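Local coordinates for probable oxidoreductase (Pseudomonas aeruginosa, PDB 4B7C), which is probably an NADP-dependent oxidoreductase of the medium-chain dehydrogenase/reductase family, with a GroES-like N-terminal region and a Rossmann-fold cofactor domain, at residues Asp51-Met54 and Arg55-Asn59; Cys187-Leu190 and Val191-Gly195; Ala295-Ala299 and Glu300-Gln304. All coordinates share one frame; numbering follows the deposited sequence.

Interaction 1: Asp51-Met54 and Arg55-Asn59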
loop_
_atom_site.group_PDB
_atom_site.type_symbol
_atom_site.label_atom_id
_atom_site.label_comp_id
_atom_site.label_asym_id
_atom_site.label_seq_id
_atom_site.Cartn_x
_atom_site.Cartn_y
_atom_site.Cartn_z
ATOM N N ASP B 51 -23.590 -4.893 -10.372
ATOM C CA ASP B 51 -22.234 -4.908 -9.793
ATOM C C ASP B 51 -22.228 -4.547 -8.312
ATOM O O ASP B 51 -22.920 -3.614 -7.903
ATOM C CB ASP B 51 -21.303 -3.844 -10.425
ATOM C CG ASP B 51 -21.211 -3.942 -11.956
ATOM O OD1 ASP B 51 -20.907 -5.049 -12.450
ATOM O OD2 ASP B 51 -21.411 -2.916 -12.668
ATOM N N PRO B 52 -21.384 -5.228 -7.516
ATOM C CA PRO B 52 -21.276 -4.884 -6.081
ATOM C C PRO B 52 -20.953 -3.414 -5.835
ATOM O O PRO B 52 -21.374 -2.855 -4.813
ATOM C CB PRO B 52 -20.126 -5.777 -5.594
ATOM C CG PRO B 52 -20.130 -6.936 -6.535
ATOM C CD PRO B 52 -20.491 -6.343 -7.868
ATOM N N ALA B 53 -20.205 -2.800 -6.758
ATOM C CA ALA B 53 -19.875 -1.368 -6.668
ATOM C C ALA B 53 -21.118 -0.491 -6.552
ATOM O O ALA B 53 -21.043 0.639 -6.060
ATOM C CB ALA B 53 -19.017 -0.927 -7.847
ATOM N N MET B 54 -22.258 -1.017 -6.988
ATOM C CA MET B 54 -23.541 -0.293 -6.874
ATOM C C MET B 54 -23.884 0.098 -5.433
ATOM O O MET B 54 -24.517 1.128 -5.172
ATOM C CB MET B 54 -24.691 -1.132 -7.427
ATOM C CG MET B 54 -24.789 -1.098 -8.935
ATOM S SD MET B 54 -26.002 -2.217 -9.593
ATOM C CE MET B 54 -26.619 -1.372 -11.054
ATOM N N ARG B 55 -23.444 -0.729 -4.497
ATOM C CA ARG B 55 -23.648 -0.443 -3.072
ATOM C C ARG B 55 -22.916 0.854 -2.648
ATOM O O ARG B 55 -23.477 1.738 -1.963
ATOM C CB ARG B 55 -23.242 -1.678 -2.252
ATOM C CG ARG B 55 -23.905 -1.773 -0.873
ATOM C CD ARG B 55 -25.330 -1.379 -0.731
ATOM N NE ARG B 55 -25.625 -0.993 0.647
ATOM C CZ ARG B 55 -25.458 0.211 1.198
ATOM N NH1 ARG B 55 -24.986 1.241 0.506
ATOM N NH2 ARG B 55 -25.778 0.378 2.482
ATOM N N GLY B 56 -21.686 1.009 -3.125
ATOM C CA GLY B 56 -20.921 2.225 -2.872
ATOM C C GLY B 56 -21.551 3.443 -3.519
ATOM O O GLY B 56 -21.535 4.542 -2.952
ATOM N N TRP B 57 -22.088 3.266 -4.722
ATOM C CA TRP B 57 -22.692 4.386 -5.473
ATOM C C TRP B 57 -23.907 4.926 -4.789
ATOM O O TRP B 57 -24.293 6.082 -5.015
ATOM C CB TRP B 57 -23.083 3.969 -6.888
ATOM C CG TRP B 57 -21.964 3.397 -7.700
ATOM C CD1 TRP B 57 -20.599 3.573 -7.511
ATOM C CD2 TRP B 57 -22.076 2.568 -8.907
ATOM N NE1 TRP B 57 -19.890 2.896 -8.459
ATOM C CE2 TRP B 57 -20.712 2.276 -9.329
ATOM C CE3 TRP B 57 -23.129 2.045 -9.635
ATOM C CZ2 TRP B 57 -20.436 1.487 -10.439
ATOM C CZ3 TRP B 57 -22.849 1.251 -10.751
ATOM C CH2 TRP B 57 -21.535 0.972 -11.141
ATOM N N MET B 58 -24.534 4.081 -3.976
ATOM C CA MET B 58 -25.718 4.480 -3.217
ATOM C C MET B 58 -25.391 5.242 -1.927
ATOM O O MET B 58 -26.230 5.984 -1.406
ATOM C CB MET B 58 -26.560 3.249 -2.869
ATOM C CG MET B 58 -27.348 2.707 -4.048
ATOM S SD MET B 58 -28.358 1.259 -3.593
ATOM C CE MET B 58 -27.161 -0.061 -3.704
ATOM N N ASN B 59 -24.190 5.020 -1.404
ATOM C CA ASN B 59 -23.738 5.674 -0.173
ATOM C C ASN B 59 -23.321 7.128 -0.375
ATOM O O ASN B 59 -22.726 7.475 -1.405
ATOM C CB ASN B 59 -22.570 4.879 0.441
ATOM C CG ASN B 59 -23.014 3.620 1.145
ATOM O OD1 ASN B 59 -24.168 3.473 1.537
ATOM N ND2 ASN B 59 -22.088 2.699 1.322
#
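The indole of Trp57 lies back over the turn that precedes it, with the backbone of Ala53 and Met54 against one face. Ala53 O sits 3.2 Å above the Trp57 ring plane, displaced toward the rim, and Met54 CA lies over the same face farther along the ring. From this side the Ala53 methyl reaches the six-membered ring, CB lying 3.8 Å from Trp57 CZ2. Met54 crosses obliquely farther along the six-membered ring, its CG 3.5 Å from Trp57 CZ3. The Asp51 carboxylate stands almost perpendicular to the indole (81°), with Asp51 OD2 4.2 Å from Trp57 CH2. A second planar group, the Arg55 guanidinium, meets Asn59 OD1 at its edge and in its plane, NH1 approaching that oxygen to 2.6 Å from above the amide carbonyl plane. Asn254 OD1 takes a weak bond from Arg55 NE.

The ring owes its place to chi1 of Trp57 (-56°), which sets CG beside the backbone N and turns the indole toward the start of helix 53-58, in the GroES-like N-terminal region. The first turns are held by hydrogen bonds from Trp57 N to Ala53 O (3.1 Å) and from Arg55 N to Pro52 O. The Met54 sulfur accepts a weak hydrogen bond from Asp51 N, and its side chain also packs on Phe316 and Leu320.

Ala53 O lies against the indole, and its hydrogen bond to Trp57 N settles this polar atom. Arg75, in a cation-pi contact with the same ring, probably gains from the electron-rich indole. The charged groups are likewise matched: Asp51 OD1 pairs with Lys331 in a salt bridge, and the Arg55 guanidinium is shared between Asn59 OD1 at NH1 and Gly19 O at NH2.

Interaction 2: Cys187-Leu190 and Val191-Gly195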
loop_
_atom_site.group_PDB
_atom_site.type_symbol
_atom_site.label_atom_id
_atom_site.label_comp_id
_atom_site.label_asym_id
_atom_site.label_seq_id
_atom_site.Cartn_x
_atom_site.Cartn_y
_atom_site.Cartn_z
ATOM N N CYS B 187 -15.568 -23.286 -5.519
ATOM C CA CYS B 187 -14.169 -23.736 -5.504
ATOM C C CYS B 187 -13.904 -24.843 -6.516
ATOM O O CYS B 187 -12.875 -24.838 -7.202
ATOM C CB CYS B 187 -13.755 -24.169 -4.100
ATOM S SG CYS B 187 -13.590 -22.755 -2.969
ATOM N N ARG B 188 -14.841 -25.781 -6.616
ATOM C CA ARG B 188 -14.766 -26.850 -7.625
ATOM C C ARG B 188 -14.752 -26.262 -9.024
ATOM O O ARG B 188 -13.931 -26.629 -9.862
ATOM C CB ARG B 188 -15.969 -27.789 -7.493
ATOM C CG ARG B 188 -15.940 -29.031 -8.385
ATOM C CD ARG B 188 -17.332 -29.496 -8.846
ATOM N NE ARG B 188 -18.132 -28.550 -9.636
ATOM C CZ ARG B 188 -18.018 -28.344 -10.951
ATOM N NH1 ARG B 188 -17.097 -28.983 -11.663
ATOM N NH2 ARG B 188 -18.818 -27.471 -11.553
ATOM N N PHE B 189 -15.674 -25.339 -9.258
ATOM C CA PHE B 189 -15.777 -24.646 -10.549
ATOM C C PHE B 189 -14.458 -23.974 -10.947
ATOM O O PHE B 189 -13.990 -24.106 -12.079
ATOM C CB PHE B 189 -16.911 -23.615 -10.492
ATOM C CG PHE B 189 -17.042 -22.798 -11.738
ATOM C CD1 PHE B 189 -17.620 -23.337 -12.886
ATOM C CD2 PHE B 189 -16.583 -21.494 -11.770
ATOM C CE1 PHE B 189 -17.739 -22.584 -14.044
ATOM C CE2 PHE B 189 -16.698 -20.742 -12.919
ATOM C CZ PHE B 189 -17.268 -21.286 -14.057
ATOM N N LEU B 190 -13.847 -23.273 -9.997
ATOM C CA LEU B 190 -12.571 -22.589 -10.240
ATOM C C LEU B 190 -11.481 -23.541 -10.719
ATOM O O LEU B 190 -10.764 -23.257 -11.680
ATOM C CB LEU B 190 -12.089 -21.864 -8.975
ATOM C CG LEU B 190 -12.912 -20.659 -8.512
ATOM C CD1 LEU B 190 -12.386 -20.129 -7.179
ATOM C CD2 LEU B 190 -12.921 -19.570 -9.574
ATOM N N VAL B 191 -11.352 -24.668 -10.033
ATOM C CA VAL B 191 -10.286 -25.625 -10.333
ATOM C C VAL B 191 -10.610 -26.459 -11.571
ATOM O O VAL B 191 -9.813 -26.528 -12.507
ATOM C CB VAL B 191 -10.028 -26.569 -9.141
ATOM C CG1 VAL B 191 -9.020 -27.652 -9.521
ATOM C CG2 VAL B 191 -9.547 -25.776 -7.935
ATOM N N GLU B 192 -11.792 -27.065 -11.580
ATOM C CA GLU B 192 -12.147 -28.040 -12.629
ATOM C C GLU B 192 -12.537 -27.404 -13.964
ATOM O O GLU B 192 -12.228 -27.947 -15.021
ATOM C CB GLU B 192 -13.258 -28.987 -12.150
ATOM C CG GLU B 192 -12.799 -29.947 -11.063
ATOM C CD GLU B 192 -13.876 -30.888 -10.564
ATOM O OE1 GLU B 192 -14.919 -31.025 -11.242
ATOM O OE2 GLU B 192 -13.654 -31.504 -9.497
ATOM N N GLU B 193 -13.216 -26.262 -13.913
ATOM C CA GLU B 193 -13.676 -25.584 -15.138
ATOM C C GLU B 193 -12.738 -24.475 -15.614
ATOM O O GLU B 193 -12.439 -24.384 -16.801
ATOM C CB GLU B 193 -15.087 -25.011 -14.957
ATOM C CG GLU B 193 -16.138 -26.034 -14.558
ATOM C CD GLU B 193 -16.174 -27.235 -15.490
ATOM O OE1 GLU B 193 -16.209 -27.037 -16.723
ATOM O OE2 GLU B 193 -16.151 -28.379 -14.989
ATOM N N LEU B 194 -12.281 -23.629 -14.694
ATOM C CA LEU B 194 -11.455 -22.464 -15.072
ATOM C C LEU B 194 -9.954 -22.724 -15.064
ATOM O O LEU B 194 -9.172 -21.907 -15.558
ATOM C CB LEU B 194 -11.770 -21.257 -14.186
ATOM C CG LEU B 194 -13.206 -20.745 -14.209
ATOM C CD1 LEU B 194 -13.338 -19.475 -13.379
ATOM C CD2 LEU B 194 -13.677 -20.509 -15.637
ATOM N N GLY B 195 -9.546 -23.857 -14.508
ATOM C CA GLY B 195 -8.132 -24.260 -14.534
ATOM C C GLY B 195 -7.262 -23.617 -13.462
ATOM O O GLY B 195 -6.042 -23.579 -13.594
#
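Arg188 meets two acidic side chains four and five residues on, both at the edge of its guanidinium and close to its plane. NH1 donates to Glu192 OE1 at 3.0 Å, arriving from above the Glu192 carboxylate plane, and the same NH1 lies 3.5 Å from Glu193 OE2 in a longer salt bridge. The Phe189 ring is touched obliquely by the Glu193 chain, CG being 3.5 Å from Phe189 CD1, and by Leu194, whose CD1 is 3.6 Å from Phe189 CE2 and also meets Leu190 CD2.

These residues lie at the end of helix 184-193 and in the loop that follows; the helix is the crossover between strands 176-181 and 198-201 of the Rossmann beta-alpha-beta unit. Phe189 O accepts from Glu193 N (2.9 Å) in the alpha manner and from Leu194 N, five residues on, as in a pi-type turn. With CG of Arg188 anti to the backbone N (chi1 -174°) and bends at chi2 and chi3, the guanidinium swings toward the acids.

Glu185 holds NE of Arg188 in a salt bridge, and Arg306 makes a cation-pi contact with Phe189. Cys187 and Val191 pack on Ala199 of strand 198-201, Leu194 on helix 161-172.

Interaction 3: Ala295-Ala299 and Glu300-Gln304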
loop_
_atom_site.group_PDB
_atom_site.type_symbol
_atom_site.label_atom_id
_atom_site.label_comp_id
_atom_site.label_asym_id
_atom_site.label_seq_id
_atom_site.Cartn_x
_atom_site.Cartn_y
_atom_site.Cartn_z
ATOM N N ALA B 295 -10.654 -10.795 -26.606
ATOM C CA ALA B 295 -11.474 -11.447 -27.641
ATOM C C ALA B 295 -10.779 -12.672 -28.254
ATOM O O ALA B 295 -11.416 -13.690 -28.495
ATOM C CB ALA B 295 -11.858 -10.454 -28.740
ATOM N N THR B 296 -9.479 -12.575 -28.502
ATOM C CA THR B 296 -8.728 -13.702 -29.069
ATOM C C THR B 296 -8.587 -14.847 -28.049
ATOM O O THR B 296 -8.681 -16.019 -28.405
ATOM C CB THR B 296 -7.342 -13.285 -29.597
ATOM O OG1 THR B 296 -6.492 -12.932 -28.505
ATOM C CG2 THR B 296 -7.468 -12.100 -30.534
ATOM N N TRP B 297 -8.367 -14.508 -26.785
ATOM C CA TRP B 297 -8.292 -15.529 -25.730
ATOM C C TRP B 297 -9.588 -16.284 -25.643
ATOM O O TRP B 297 -9.602 -17.511 -25.536
ATOM C CB TRP B 297 -7.967 -14.918 -24.367
ATOM C CG TRP B 297 -6.512 -14.522 -24.179
ATOM C CD1 TRP B 297 -5.386 -15.061 -24.800
ATOM C CD2 TRP B 297 -5.985 -13.510 -23.266
ATOM N NE1 TRP B 297 -4.236 -14.455 -24.364
ATOM C CE2 TRP B 297 -4.522 -13.522 -23.438
ATOM C CE3 TRP B 297 -6.558 -12.619 -22.367
ATOM C CZ2 TRP B 297 -3.693 -12.670 -22.736
ATOM C CZ3 TRP B 297 -5.705 -11.769 -21.663
ATOM C CH2 TRP B 297 -4.309 -11.795 -21.841
ATOM N N LEU B 298 -10.693 -15.550 -25.707
ATOM C CA LEU B 298 -12.021 -16.161 -25.710
ATOM C C LEU B 298 -12.225 -17.063 -26.935
ATOM O O LEU B 298 -12.658 -18.204 -26.804
ATOM C CB LEU B 298 -13.113 -15.093 -25.668
ATOM C CG LEU B 298 -13.263 -14.330 -24.357
ATOM C CD1 LEU B 298 -13.984 -13.026 -24.653
ATOM C CD2 LEU B 298 -14.028 -15.157 -23.334
ATOM N N ALA B 299 -11.910 -16.530 -28.111
ATOM C CA ALA B 299 -12.090 -17.242 -29.390
ATOM C C ALA B 299 -11.285 -18.537 -29.440
ATOM O O ALA B 299 -11.757 -19.545 -29.961
ATOM C CB ALA B 299 -11.692 -16.350 -30.561
ATOM N N GLU B 300 -10.081 -18.494 -28.879
ATOM C CA GLU B 300 -9.178 -19.648 -28.857
ATOM C C GLU B 300 -9.517 -20.653 -27.747
ATOM O O GLU B 300 -8.923 -21.720 -27.675
ATOM C CB GLU B 300 -7.726 -19.187 -28.708
ATOM C CG GLU B 300 -7.188 -18.475 -29.941
ATOM C CD GLU B 300 -5.822 -17.844 -29.724
ATOM O OE1 GLU B 300 -5.237 -18.051 -28.648
ATOM O OE2 GLU B 300 -5.320 -17.146 -30.630
ATOM N N GLY B 301 -10.481 -20.314 -26.897
ATOM C CA GLY B 301 -10.878 -21.180 -25.784
ATOM C C GLY B 301 -9.902 -21.171 -24.616
ATOM O O GLY B 301 -9.987 -22.019 -23.727
ATOM N N LYS B 302 -8.975 -20.216 -24.622
ATOM C CA LYS B 302 -7.981 -20.079 -23.553
ATOM C C LYS B 302 -8.584 -19.429 -22.315
ATOM O O LYS B 302 -8.084 -19.597 -21.213
ATOM C CB LYS B 302 -6.786 -19.256 -24.015
ATOM C CG LYS B 302 -5.883 -19.968 -25.004
ATOM C CD LYS B 302 -4.709 -19.097 -25.420
ATOM C CE LYS B 302 -3.829 -19.800 -26.435
ATOM N NZ LYS B 302 -2.916 -18.819 -27.080
ATOM N N LEU B 303 -9.674 -18.704 -22.509
ATOM C CA LEU B 303 -10.382 -18.042 -21.421
ATOM C C LEU B 303 -11.898 -18.215 -21.588
ATOM O O LEU B 303 -12.407 -18.122 -22.694
ATOM C CB LEU B 303 -10.020 -16.552 -21.405
ATOM C CG LEU B 303 -10.379 -15.759 -20.147
ATOM C CD1 LEU B 303 -9.303 -14.707 -19.898
ATOM C CD2 LEU B 303 -11.756 -15.128 -20.288
ATOM N N GLN B 304 -12.594 -18.453 -20.479
ATOM C CA GLN B 304 -14.055 -18.646 -20.458
ATOM C C GLN B 304 -14.778 -17.537 -19.723
ATOM O O GLN B 304 -14.270 -17.049 -18.720
ATOM C CB GLN B 304 -14.415 -19.947 -19.727
ATOM C CG GLN B 304 -14.058 -21.224 -20.457
ATOM C CD GLN B 304 -14.255 -22.446 -19.587
ATOM O OE1 GLN B 304 -13.411 -23.324 -19.569
ATOM N NE2 GLN B 304 -15.362 -22.498 -18.858
#
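Trp297 and Leu298 both carry CG beside the backbone N (chi1 -76° for Trp297), whereas Leu303 has CG opposite its backbone N (chi1 -165°), beside the carbonyl carbon. The chain reversal at Gly301 brings Leu303 back, and these torsions turn its branches toward Leu298. Leu303 CB lies 4.0 Å from Trp297 CB, and the branches of two leucines meet obliquely, Leu298 CD2 to Leu303 CD2 at 3.8 Å. The extended Lys302 chain runs at about a right angle to Trp297, its CD skirting Trp297 CD1, and ends in a salt bridge from NZ to Glu300 OE1 of 2.9 Å, met nearly along the C-O bond. Trp297 and Leu303 also press on helix 161-172, through Ile169 and Leu172 for the tryptophan and Gln168 for the leucine.

In the backbone, Trp297 O accepts twice, from Lys302 N at 2.9 Å and from Leu303 N at 3.3 Å. Gly301 N binds Leu298 O at 3.0 Å. Gly301 itself leaves helical geometry with positive phi, and the Lys302-to-Trp297 and Gly301-to-Leu298 bonds into the last turn make the end of helix 287-299 a Schellman motif.

Along the chain the three contacts come in the order 1, 2, 3, each within or at the end of one helix. Interaction 1, on helix 53-58, belongs to the GroES-like N-terminal part and lies across the chain's centre from the other two, about 28 Å from interaction 2 and about 30 Å from interaction 3, centre to centre. Interactions 2 and 3, with centres about 17 Å apart, touch where Glu193 and Leu194 lie against Gln304. Both also pack on helix 161-172, so the ends of helices 184-193 and 287-299 come together beside the Rossmann sheet. Strand 307-311 follows interaction 3, in the sheet that also contains strand 41-49, just before helix 53-58.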